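Local coordinates for protein Lys-gingipain W83 (Porphyromonas gingivalis, PDB 3M1H) that cleaves proteins after lysine as a secreted cysteine protease and probable virulence factor, here represented by its third cleaved adhesin domain, a calcium-binding beta-jelly-roll module, at residues 20-23 against 28-31; 53-56 against 60-63; 157-162 against 166-171. One frame throughout, in Å; residues are numbered along the deposited sequence. Where two conformers were deposited one is given.

Interaction 1: residues 20-23 against 28-31. With CA (calcium ion), chain E.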
ATOM      1  N   THR A  20       1.934   3.867  10.391  1.00 12.65           N
ATOM      2  CA  THR A  20       2.990   3.761   9.394  1.00  9.75           C
ATOM      3  C   THR A  20       4.271   3.306  10.088  1.00 10.23           C
ATOM      4  O   THR A  20       4.580   3.714  11.204  1.00 12.37           O
ATOM      5  CB  THR A  20       3.220   5.099   8.624  1.00 10.99           C
ATOM      6  OG1 THR A  20       3.548   6.168   9.532  1.00 14.04           O
ATOM      7  CG2 THR A  20       1.991   5.517   7.749  1.00 13.84           C
ATOM      8  N   ILE A  21       5.031   2.471   9.380  1.00 10.48           N
ATOM      9  CA  ILE A  21       6.362   2.064   9.847  1.00 10.93           C
ATOM     10  C   ILE A  21       7.369   2.392   8.736  1.00 11.67           C
ATOM     11  O   ILE A  21       7.248   1.893   7.615  1.00 12.14           O
ATOM     12  CB  ILE A  21       6.449   0.573  10.199  1.00  9.73           C
ATOM     13  CG1 ILE A  21       5.409   0.183  11.245  1.00 13.27           C
ATOM     14  CG2 ILE A  21       7.848   0.287  10.755  1.00 13.61           C
ATOM     15  CD1 ILE A  21       5.328  -1.319  11.465  1.00 13.31           C
ATOM     16  N   ASP A  22       8.320   3.277   9.040  1.00 10.64           N
ATOM     17  CA  ASP A  22       9.413   3.614   8.108  1.00 10.32           C
ATOM     18  C   ASP A  22      10.617   2.717   8.412  1.00 13.91           C
ATOM     19  O   ASP A  22      11.547   3.123   9.135  1.00 14.16           O
ATOM     20  CB  ASP A  22       9.784   5.089   8.244  1.00 13.21           C
ATOM     21  CG  ASP A  22      10.850   5.510   7.286  1.00 15.93           C
ATOM     22  OD1 ASP A  22      11.169   4.760   6.304  1.00 15.73           O
ATOM     23  OD2 ASP A  22      11.395   6.613   7.538  1.00 16.87           O
ATOM     24  N   ALA A  23      10.585   1.479   7.924  1.00 13.87           N
ATOM     25  CA  ALA A  23      11.639   0.518   8.309  1.00 14.87           C
ATOM     26  C   ALA A  23      12.989   0.818   7.702  1.00 16.53           C
ATOM     27  O   ALA A  23      14.011   0.580   8.359  1.00 17.46           O
ATOM     28  CB  ALA A  23      11.226  -0.951   8.079  1.00 14.65           C
ATOM     29  N   ASN A  28      10.503   8.819   4.378  1.00 16.58           N
ATOM     30  CA  ASN A  28       9.426   8.654   3.415  1.00 16.06           C
ATOM     31  C   ASN A  28       8.584   7.440   3.805  1.00 11.35           C
ATOM     32  O   ASN A  28       9.085   6.351   4.103  1.00 15.19           O
ATOM     33  CB  ASN A  28      10.009   8.452   2.006  1.00 17.15           C
ATOM     34  CG  ASN A  28      10.737   9.678   1.493  1.00 22.42           C
ATOM     35  OD1 ASN A  28      10.184  10.776   1.498  1.00 22.91           O
ATOM     36  ND2 ASN A  28      11.956   9.494   1.023  1.00 18.65           N
ATOM     37  N   ASN A  29       7.264   7.648   3.779  1.00 11.70           N
ATOM     38  CA  ASN A  29       6.312   6.627   4.204  1.00 10.81           C
ATOM     39  C   ASN A  29       5.205   6.438   3.176  1.00 11.62           C
ATOM     40  O   ASN A  29       5.074   7.169   2.193  1.00 12.97           O
ATOM     41  CB  ASN A  29       5.653   7.098   5.510  1.00 12.23           C
ATOM     42  CG  ASN A  29       6.567   6.953   6.717  1.00  9.89           C
ATOM     43  OD1 ASN A  29       6.732   5.858   7.257  1.00 13.52           O
ATOM     44  ND2 ASN A  29       7.164   8.069   7.143  1.00 14.50           N
ATOM     45  N   TRP A  30       4.326   5.502   3.506  1.00 11.54           N
ATOM     46  CA  TRP A  30       3.017   5.524   2.888  1.00 12.95           C
ATOM     47  C   TRP A  30       2.410   6.867   3.279  1.00 13.11           C
ATOM     48  O   TRP A  30       2.503   7.311   4.429  1.00 13.90           O
ATOM     49  CB  TRP A  30       2.148   4.407   3.419  1.00 13.25           C
ATOM     50  CG  TRP A  30       2.456   3.035   2.906  1.00 12.81           C
ATOM     51  CD1 TRP A  30       3.250   2.120   3.488  1.00 12.64           C
ATOM     52  CD2 TRP A  30       1.932   2.419   1.711  1.00 11.66           C
ATOM     53  NE1 TRP A  30       3.285   0.955   2.742  1.00 11.00           N
ATOM     54  CE2 TRP A  30       2.472   1.114   1.649  1.00 10.11           C
ATOM     55  CE3 TRP A  30       1.061   2.847   0.701  1.00 14.49           C
ATOM     56  CZ2 TRP A  30       2.159   0.241   0.625  1.00 11.25           C
ATOM     57  CZ3 TRP A  30       0.755   1.977  -0.327  1.00 14.42           C
ATOM     58  CH2 TRP A  30       1.318   0.696  -0.364  1.00 13.42           C
ATOM     59  N   THR A  31       1.772   7.506   2.310  1.00 12.25           N
ATOM     60  CA  THR A  31       1.247   8.845   2.487  1.00 10.42           C
ATOM     61  C   THR A  31       0.098   9.170   1.523  1.00 11.79           C
ATOM     62  O   THR A  31       0.012   8.650   0.424  1.00 11.14           O
ATOM     63  CB  THR A  31       2.365   9.898   2.324  1.00 13.11           C
ATOM     64  OG1 THR A  31       1.830  11.206   2.519  1.00 14.17           O
ATOM     65  CG2 THR A  31       3.007   9.814   0.921  1.00 12.62           C
TER
HETATM   66 CA    CA E2001      10.895   4.813   4.021  1.00 13.61          CA
HETATM   67  O   HOH W   1       6.245   6.160   9.872  1.00 14.09           O
HETATM   68  O   HOH W   2      11.110   5.009   1.665  1.00 14.39           O
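Asp22 and Asn28 meet through a shared calcium ion, in a calcium-binding loop that leaves the edge strand 19-22 of the adhesin jelly roll and turns back on itself. Asp22 gives one carboxylate oxygen, OD1, at 2.3 Å from the calcium, and Asn28 gives its backbone O at 2.4 Å; water 2 takes a further place. Asp24, Asp26 and Asn66 also bind this ion, and Asn66 belongs to the neighbouring strand 65-69. OD1 of Asp22 and O of Asn28 lie 3.4 Å apart, two acceptors brought together by the cation. With CG anti to the backbone N (chi1 -178°), the Asp22 carboxylate meets the metal through OD1, while its other oxygen, OD2, accepts a hydrogen bond from Gly27 N within the loop.

Outside this shell, the amide of Asn29 lies against Asp22, OD1 of Asn29 being 3.3 Å from CB of Asp22. Trp30 turns inward, its NE1 bonded to the backbone O of Asn66, so that a calcium ligand and the loop's buried ring are tied together. Two residues back along the strand from Asp22, water 1 joins Thr20 to Asn29, donating to Asn29 OD1 at 2.7 Å and hydrogen-bonding Thr20 OG1.

Interaction 2: residues 53-56 against 60-63. Unlike the reference sequence in segment 53-56: Tyr55 (reference His).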
ATOM      1  N   ALA A  53       6.529   5.437  -2.381  1.00 12.62           N
ATOM      2  CA  ALA A  53       7.433   5.708  -3.507  1.00 13.35           C
ATOM      3  C   ALA A  53       8.638   4.806  -3.583  1.00 14.90           C
ATOM      4  O   ALA A  53       9.327   4.578  -2.593  1.00 13.99           O
ATOM      5  CB  ALA A  53       7.931   7.168  -3.453  1.00 11.32           C
ATOM      6  N   SER A  54       8.912   4.346  -4.801  1.00 14.22           N
ATOM      7  CA  SER A  54      10.249   3.834  -5.175  1.00 12.91           C
ATOM      8  C   SER A  54      11.021   4.891  -5.964  1.00 15.71           C
ATOM      9  O   SER A  54      12.218   4.676  -6.242  1.00 17.00           O
ATOM     10  CB  SER A  54      10.141   2.542  -5.960  1.00 16.24           C
ATOM     11  OG  SER A  54       9.620   2.730  -7.247  1.00 16.90           O
ATOM     12  N   TYR A  55      10.396   6.015  -6.301  1.00 13.15           N
ATOM     13  CA  TYR A  55      11.017   7.143  -7.013  1.00 14.88           C
ATOM     14  C   TYR A  55      10.198   8.376  -6.774  1.00 15.89           C
ATOM     15  O   TYR A  55       8.982   8.317  -6.935  1.00 16.89           O
ATOM     16  CB  TYR A  55      11.106   6.860  -8.523  1.00 14.94           C
ATOM     17  CG  TYR A  55      11.851   7.895  -9.340  1.00 16.90           C
ATOM     18  CD1 TYR A  55      13.183   7.674  -9.695  1.00 20.35           C
ATOM     19  CD2 TYR A  55      11.237   9.076  -9.757  1.00 16.34           C
ATOM     20  CE1 TYR A  55      13.878   8.606 -10.451  1.00 21.85           C
ATOM     21  CE2 TYR A  55      11.928  10.034 -10.526  1.00 19.81           C
ATOM     22  CZ  TYR A  55      13.267   9.782 -10.852  1.00 18.65           C
ATOM     23  OH  TYR A  55      13.946  10.725 -11.618  1.00 23.77           O
ATOM     24  N   ILE A  56      10.848   9.488  -6.402  1.00 17.03           N
ATOM     25  CA  ILE A  56      10.173  10.742  -6.126  1.00 16.61           C
ATOM     26  C   ILE A  56      10.674  11.805  -7.095  1.00 18.00           C
ATOM     27  O   ILE A  56      11.900  12.009  -7.197  1.00 18.22           O
ATOM     28  CB  ILE A  56      10.410  11.219  -4.657  1.00 16.63           C
ATOM     29  CG1 ILE A  56       9.895  10.163  -3.693  1.00 16.19           C
ATOM     30  CG2 ILE A  56       9.703  12.513  -4.394  1.00 16.49           C
ATOM     31  CD1 ILE A  56      10.132  10.423  -2.215  1.00 19.59           C
ATOM     32  N   GLY A  60      14.712  11.571  -6.841  1.00 23.27           N
ATOM     33  CA  GLY A  60      15.325  10.417  -7.456  1.00 21.72           C
ATOM     34  C   GLY A  60      14.837   9.131  -6.842  1.00 22.22           C
ATOM     35  O   GLY A  60      13.845   9.151  -6.107  1.00 21.51           O
ATOM     36  N   PRO A  61      15.519   8.018  -7.132  1.00 19.67           N
ATOM     37  CA  PRO A  61      15.175   6.691  -6.676  1.00 20.50           C
ATOM     38  C   PRO A  61      15.215   6.622  -5.143  1.00 20.11           C
ATOM     39  O   PRO A  61      16.026   7.297  -4.504  1.00 19.94           O
ATOM     40  CB  PRO A  61      16.222   5.785  -7.333  1.00 23.31           C
ATOM     41  CG  PRO A  61      16.838   6.606  -8.389  1.00 22.54           C
ATOM     42  CD  PRO A  61      16.740   8.002  -7.967  1.00 25.46           C
ATOM     43  N   GLN A  62      14.275   5.861  -4.594  1.00 21.14           N
ATOM     44  CA  GLN A  62      14.201   5.547  -3.169  1.00 16.43           C
ATOM     45  C   GLN A  62      14.353   4.039  -2.975  1.00 17.42           C
ATOM     46  O   GLN A  62      14.206   3.252  -3.926  1.00 19.68           O
ATOM     47  CB  GLN A  62      12.831   5.994  -2.619  1.00 18.20           C
ATOM     48  CG  GLN A  62      12.491   7.388  -2.941  1.00 15.86           C
ATOM     49  CD  GLN A  62      13.445   8.371  -2.299  1.00 17.59           C
ATOM     50  OE1 GLN A  62      13.787   8.243  -1.124  1.00 22.20           O
ATOM     51  NE2 GLN A  62      13.888   9.342  -3.068  1.00 18.86           N
ATOM     52  N   ASN A  63      14.653   3.636  -1.743  1.00 16.70           N
ATOM     53  CA  ASN A  63      14.734   2.237  -1.357  1.00 16.24           C
ATOM     54  C   ASN A  63      13.759   1.938  -0.225  1.00 19.52           C
ATOM     55  O   ASN A  63      14.139   1.751   0.934  1.00 17.89           O
ATOM     56  CB  ASN A  63      16.176   1.902  -0.968  1.00 20.33           C
ATOM     57  CG  ASN A  63      17.111   2.023  -2.159  1.00 24.33           C
ATOM     58  OD1 ASN A  63      17.214   1.104  -2.975  1.00 29.99           O
ATOM     59  ND2 ASN A  63      17.725   3.182  -2.304  1.00 31.90           N
TER
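Ala53 meets Gln62 through its backbone carbonyl, whose O lies 3.8 Å from CB of Gln62. At Ser54 the backbone pairing begins: Gln62 N donates to Ser54 O over 2.9 Å in an almost straight bond (176° at the hydrogen), although the donor stands well above the carbonyl plane. The Ser54 hydroxyl serves a different neighbour, pairing with Glu95 and with the backbone N of Phe165.

Tyr55, which differs from the reference sequence, faces Pro61 as the non-hydrogen-bonded pair of a short antiparallel beta hairpin, strands 55-56 and 60-61. CG anti to the backbone N (chi1 -174°) lays the phenol along the opposing strand, and CA of Gly60 sits over one ring face, 4.1 Å from the centroid, in a CH-pi contact. The proline ring adds an apolar touch, CD of Pro61 to CE1 of Tyr55 at 3.8 Å. The phenol OH of Tyr55 is hydrogen-bonded to the backbone O of Ala131.

Ile56 and Gly60 form the hydrogen-bonded pair, with Ile56 N to Gly60 O at 3.0 Å and Gly60 N to Ile56 O at 2.9 Å. Gly60 O is gripped from both faces of its plane, by Ile56 N on one and by NE2 of Gln62 on the other, at 3.0 Å. The bend at chi2 (-64°) folds the Gln62 amide back to that oxygen, and CG of Gln62 packs 3.9 Å from CG1 of Ile56.

Interaction 3: residues 157-162 against 166-171. With CA (calcium ion), chain F.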
ATOM      1  N   PHE A 157       0.454  -3.773   4.988  1.00 11.08           N
ATOM      2  CA  PHE A 157       0.829  -3.606   3.590  1.00 11.81           C
ATOM      3  C   PHE A 157       2.257  -3.076   3.558  1.00 11.57           C
ATOM      4  O   PHE A 157       2.577  -2.060   4.169  1.00 11.57           O
ATOM      5  CB  PHE A 157      -0.101  -2.590   2.907  1.00 13.20           C
ATOM      6  CG  PHE A 157      -1.554  -2.981   2.942  1.00 14.51           C
ATOM      7  CD1 PHE A 157      -2.105  -3.732   1.904  1.00 13.85           C
ATOM      8  CD2 PHE A 157      -2.358  -2.611   4.015  1.00 11.47           C
ATOM      9  CE1 PHE A 157      -3.440  -4.098   1.959  1.00 15.72           C
ATOM     10  CE2 PHE A 157      -3.685  -2.998   4.077  1.00 14.64           C
ATOM     11  CZ  PHE A 157      -4.210  -3.737   3.038  1.00 13.38           C
ATOM     12  N   ARG A 158       3.132  -3.765   2.847  1.00 13.27           N
ATOM     13  CA  ARG A 158       4.554  -3.453   2.864  1.00 13.08           C
ATOM     14  C   ARG A 158       5.051  -3.198   1.462  1.00 13.66           C
ATOM     15  O   ARG A 158       4.902  -4.041   0.622  1.00 15.17           O
ATOM     16  CB  ARG A 158       5.323  -4.622   3.435  1.00 12.75           C
ATOM     17  CG  ARG A 158       6.787  -4.342   3.690  1.00 15.29           C
ATOM     18  CD  ARG A 158       7.478  -5.597   4.150  1.00 15.15           C
ATOM     19  NE  ARG A 158       8.933  -5.430   4.241  1.00 16.62           N
ATOM     20  CZ  ARG A 158       9.825  -6.421   4.188  1.00 20.81           C
ATOM     21  NH1 ARG A 158       9.446  -7.681   4.041  1.00 18.92           N
ATOM     22  NH2 ARG A 158      11.127  -6.141   4.298  1.00 20.84           N
ATOM     23  N   HIS A 159       5.635  -2.037   1.220  1.00 10.99           N
ATOM     24  CA  HIS A 159       6.251  -1.685  -0.061  1.00 13.02           C
ATOM     25  C   HIS A 159       7.754  -1.783   0.156  1.00 12.78           C
ATOM     26  O   HIS A 159       8.279  -1.081   1.015  1.00 12.83           O
ATOM     27  CB  HIS A 159       5.900  -0.251  -0.411  1.00 13.87           C
ATOM     28  CG  HIS A 159       6.399   0.210  -1.754  1.00 12.26           C
ATOM     29  ND1 HIS A 159       6.717   1.520  -2.008  1.00 12.37           N
ATOM     30  CD2 HIS A 159       6.626  -0.458  -2.916  1.00 13.59           C
ATOM     31  CE1 HIS A 159       7.059   1.664  -3.277  1.00 14.65           C
ATOM     32  NE2 HIS A 159       7.023   0.473  -3.849  1.00 14.72           N
ATOM     33  N   PHE A 160       8.425  -2.702  -0.550  1.00 14.00           N
ATOM     34  CA  PHE A 160       9.835  -3.004  -0.211  1.00 12.89           C
ATOM     35  C   PHE A 160      10.513  -3.711  -1.356  1.00 15.92           C
ATOM     36  O   PHE A 160       9.868  -4.113  -2.281  1.00 16.95           O
ATOM     37  CB  PHE A 160       9.897  -3.884   1.033  1.00 14.08           C
ATOM     38  CG  PHE A 160       9.495  -5.314   0.799  1.00 17.84           C
ATOM     39  CD1 PHE A 160      10.455  -6.316   0.828  1.00 21.27           C
ATOM     40  CD2 PHE A 160       8.181  -5.659   0.509  1.00 19.36           C
ATOM     41  CE1 PHE A 160      10.098  -7.632   0.631  1.00 19.79           C
ATOM     42  CE2 PHE A 160       7.814  -6.988   0.315  1.00 21.69           C
ATOM     43  CZ  PHE A 160       8.782  -7.970   0.358  1.00 23.80           C
ATOM     44  N   GLY A 161      11.817  -3.905  -1.241  1.00 19.00           N
ATOM     45  CA  GLY A 161      12.519  -4.765  -2.190  1.00 19.49           C
ATOM     46  C   GLY A 161      12.329  -4.307  -3.622  1.00 20.37           C
ATOM     47  O   GLY A 161      12.113  -5.121  -4.517  1.00 23.66           O
ATOM     48  N   CYS A 162      12.355  -3.005  -3.835  1.00 20.44           N
ATOM     49  CA  CYS A 162      12.293  -2.436  -5.173  1.00 21.84           C
ATOM     50  C   CYS A 162      12.794  -1.000  -5.151  1.00 21.36           C
ATOM     51  O   CYS A 162      12.854  -0.358  -4.097  1.00 23.13           O
ATOM     52  CB  CYS A 162      10.897  -2.489  -5.790  1.00 20.60           C
ATOM     53  SG  CYS A 162       9.645  -1.610  -4.821  1.00 22.30           S
ATOM     54  N   PHE A 166       8.011   4.192  -9.705  1.00 15.98           N
ATOM     55  CA  PHE A 166       7.424   5.458  -9.320  1.00 13.70           C
ATOM     56  C   PHE A 166       6.707   5.356  -7.961  1.00 14.47           C
ATOM     57  O   PHE A 166       7.369   5.399  -6.965  1.00 15.15           O
ATOM     58  CB  PHE A 166       6.566   6.048 -10.451  1.00 14.74           C
ATOM     59  CG  PHE A 166       6.190   7.481 -10.250  1.00 13.17           C
ATOM     60  CD1 PHE A 166       7.163   8.425  -9.984  1.00 14.51           C
ATOM     61  CD2 PHE A 166       4.863   7.912 -10.316  1.00 15.92           C
ATOM     62  CE1 PHE A 166       6.839   9.743  -9.811  1.00 13.84           C
ATOM     63  CE2 PHE A 166       4.529   9.246 -10.148  1.00 13.80           C
ATOM     64  CZ  PHE A 166       5.535  10.173  -9.890  1.00 15.27           C
ATOM     65  N   TRP A 167       5.381   5.216  -7.921  1.00 14.81           N
ATOM     66  CA  TRP A 167       4.658   4.997  -6.656  1.00 12.71           C
ATOM     67  C   TRP A 167       3.677   3.849  -6.831  1.00 13.45           C
ATOM     68  O   TRP A 167       3.221   3.600  -7.965  1.00 14.72           O
ATOM     69  CB  TRP A 167       3.863   6.231  -6.233  1.00 11.12           C
ATOM     70  CG  TRP A 167       4.631   7.481  -5.918  1.00 14.76           C
ATOM     71  CD1 TRP A 167       5.270   8.323  -6.774  1.00 13.17           C
ATOM     72  CD2 TRP A 167       4.765   8.045  -4.624  1.00 12.28           C
ATOM     73  NE1 TRP A 167       5.808   9.408  -6.087  1.00 12.98           N
ATOM     74  CE2 TRP A 167       5.528   9.229  -4.750  1.00 10.73           C
ATOM     75  CE3 TRP A 167       4.339   7.640  -3.348  1.00 14.83           C
ATOM     76  CZ2 TRP A 167       5.836  10.020  -3.653  1.00 11.73           C
ATOM     77  CZ3 TRP A 167       4.642   8.435  -2.261  1.00 16.04           C
ATOM     78  CH2 TRP A 167       5.401   9.604  -2.427  1.00 13.46           C
ATOM     79  N   ILE A 168       3.416   3.146  -5.724  1.00 10.96           N
ATOM     80  CA  ILE A 168       2.320   2.184  -5.582  1.00 10.96           C
ATOM     81  C   ILE A 168       1.180   2.874  -4.808  1.00 10.65           C
ATOM     82  O   ILE A 168       1.433   3.615  -3.851  1.00 13.39           O
ATOM     83  CB  ILE A 168       2.770   0.870  -4.961  1.00 13.20           C
ATOM     84  CG1 ILE A 168       1.600  -0.126  -4.944  1.00 13.86           C
ATOM     85  CG2 ILE A 168       3.349   1.029  -3.569  1.00 12.39           C
ATOM     86  CD1 ILE A 168       2.092  -1.575  -4.674  1.00 14.62           C
ATOM     87  N   ASN A 169      -0.049   2.620  -5.239  1.00 10.49           N
ATOM     88  CA  ASN A 169      -1.249   3.171  -4.609  1.00 11.42           C
ATOM     89  C   ASN A 169      -2.156   2.071  -4.074  1.00 11.71           C
ATOM     90  O   ASN A 169      -2.287   1.009  -4.686  1.00 11.52           O
ATOM     91  CB  ASN A 169      -2.065   3.952  -5.609  1.00 10.25           C
ATOM     92  CG  ASN A 169      -1.355   5.112  -6.225  1.00 13.07           C
ATOM     93  OD1 ASN A 169      -0.608   5.809  -5.571  1.00 13.06           O
ATOM     94  ND2 ASN A 169      -1.636   5.362  -7.489  1.00 16.40           N
ATOM     95  N   LEU A 170      -2.805   2.352  -2.937  1.00 12.21           N
ATOM     96  CA  LEU A 170      -3.744   1.461  -2.293  0.50 11.37           C
ATOM     97  C   LEU A 170      -5.023   2.250  -1.986  1.00 11.20           C
ATOM     98  O   LEU A 170      -4.936   3.440  -1.641  1.00 12.34           O
ATOM     99  CB  LEU A 170      -3.095   0.957  -1.007  0.50 12.53           C
ATOM    100  CG  LEU A 170      -3.910   0.144  -0.017  0.50 10.50           C
ATOM    101  CD1 LEU A 170      -4.299  -1.222  -0.582  0.50 11.53           C
ATOM    102  CD2 LEU A 170      -3.131   0.011   1.310  0.50 11.49           C
ATOM    103  N   ASP A 171      -6.169   1.597  -2.094  1.00 11.00           N
ATOM    104  CA  ASP A 171      -7.445   2.263  -1.735  1.00  8.65           C
ATOM    105  C   ASP A 171      -8.469   1.197  -1.374  1.00 11.44           C
ATOM    106  O   ASP A 171      -8.324   0.005  -1.664  1.00 11.34           O
ATOM    107  CB  ASP A 171      -7.894   3.156  -2.891  1.00 10.54           C
ATOM    108  CG  ASP A 171      -8.839   4.337  -2.466  1.00 10.60           C
ATOM    109  OD1 ASP A 171      -9.169   4.431  -1.288  1.00 12.42           O
ATOM    110  OD2 ASP A 171      -9.158   5.165  -3.371  1.00 12.86           O
TER
HETATM  111 CA    CA F2002     -10.285   6.621  -1.781  1.00 12.51          CA
HETATM  112  O   HOH W   3     -12.340   5.436  -1.897  1.00 14.36           O
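Ile168 and His159 meet across the interior of the jelly roll, where strands 154-160 and 167-177, members of two different antiparallel sheets, face each other and join through side chains. Both principal contacts are CH-pi. CG2 of Ile168 stands almost exactly above the middle of the imidazole, 3.5 Å from the centroid and 4° off the ring normal, so this one methyl touches all five ring atoms at similar distances. It can reach there because CG2 lies between the backbone N and the carbonyl carbon, while CG1 takes the anti place (chi1 -176°). Two residues along, in one of the two conformers of Leu170, its CD2 covers a face of the Phe157 ring at 3.8 Å from its centroid, and the two side chains cross at about a right angle. In that same conformer CD1 of Leu170 adds a touch 3.9 Å from CE1 of Phe157.

Hydrogen bonds hold both nitrogens of the buried imidazole: ND1 of His159 pairs with Ser52 OG and NE2 with Glu95 OE1. Its rotation is thereby set, and one flat face is presented to the isoleucine methyl.

Metal binding marks the end of the second segment. Asp171, just beyond Leu170, points away from the facing sheet to a calcium ion also bound by Asp9, Glu11, Ser46, Ile48 and water 3. Its carboxylate is bidentate, with OD1 at 2.5 Å and OD2 at 2.4 Å from the calcium.

Overall arrangement
Interactions 1, 2 and 3 follow one another along the chain yet touch one another in the fold of the adhesin domain. The Trp30 ring of interaction 1 packs between the sheets, where its CH2 lies 3.8 Å from CG2 of Ile168 in interaction 3. Interaction 2 meets the calcium loop through Asn28, whose ND2 is 3.1 Å from OE1 of Gln62, and the Gln62 side chain comes within about 7 Å of that calcium. It also meets interaction 3, since Ser54 N probably donates to Phe166 O at 2.9 Å. Interactions 1 and 3 each hold a ligand of a separate calcium ion, and their centres lie about 10 Å apart.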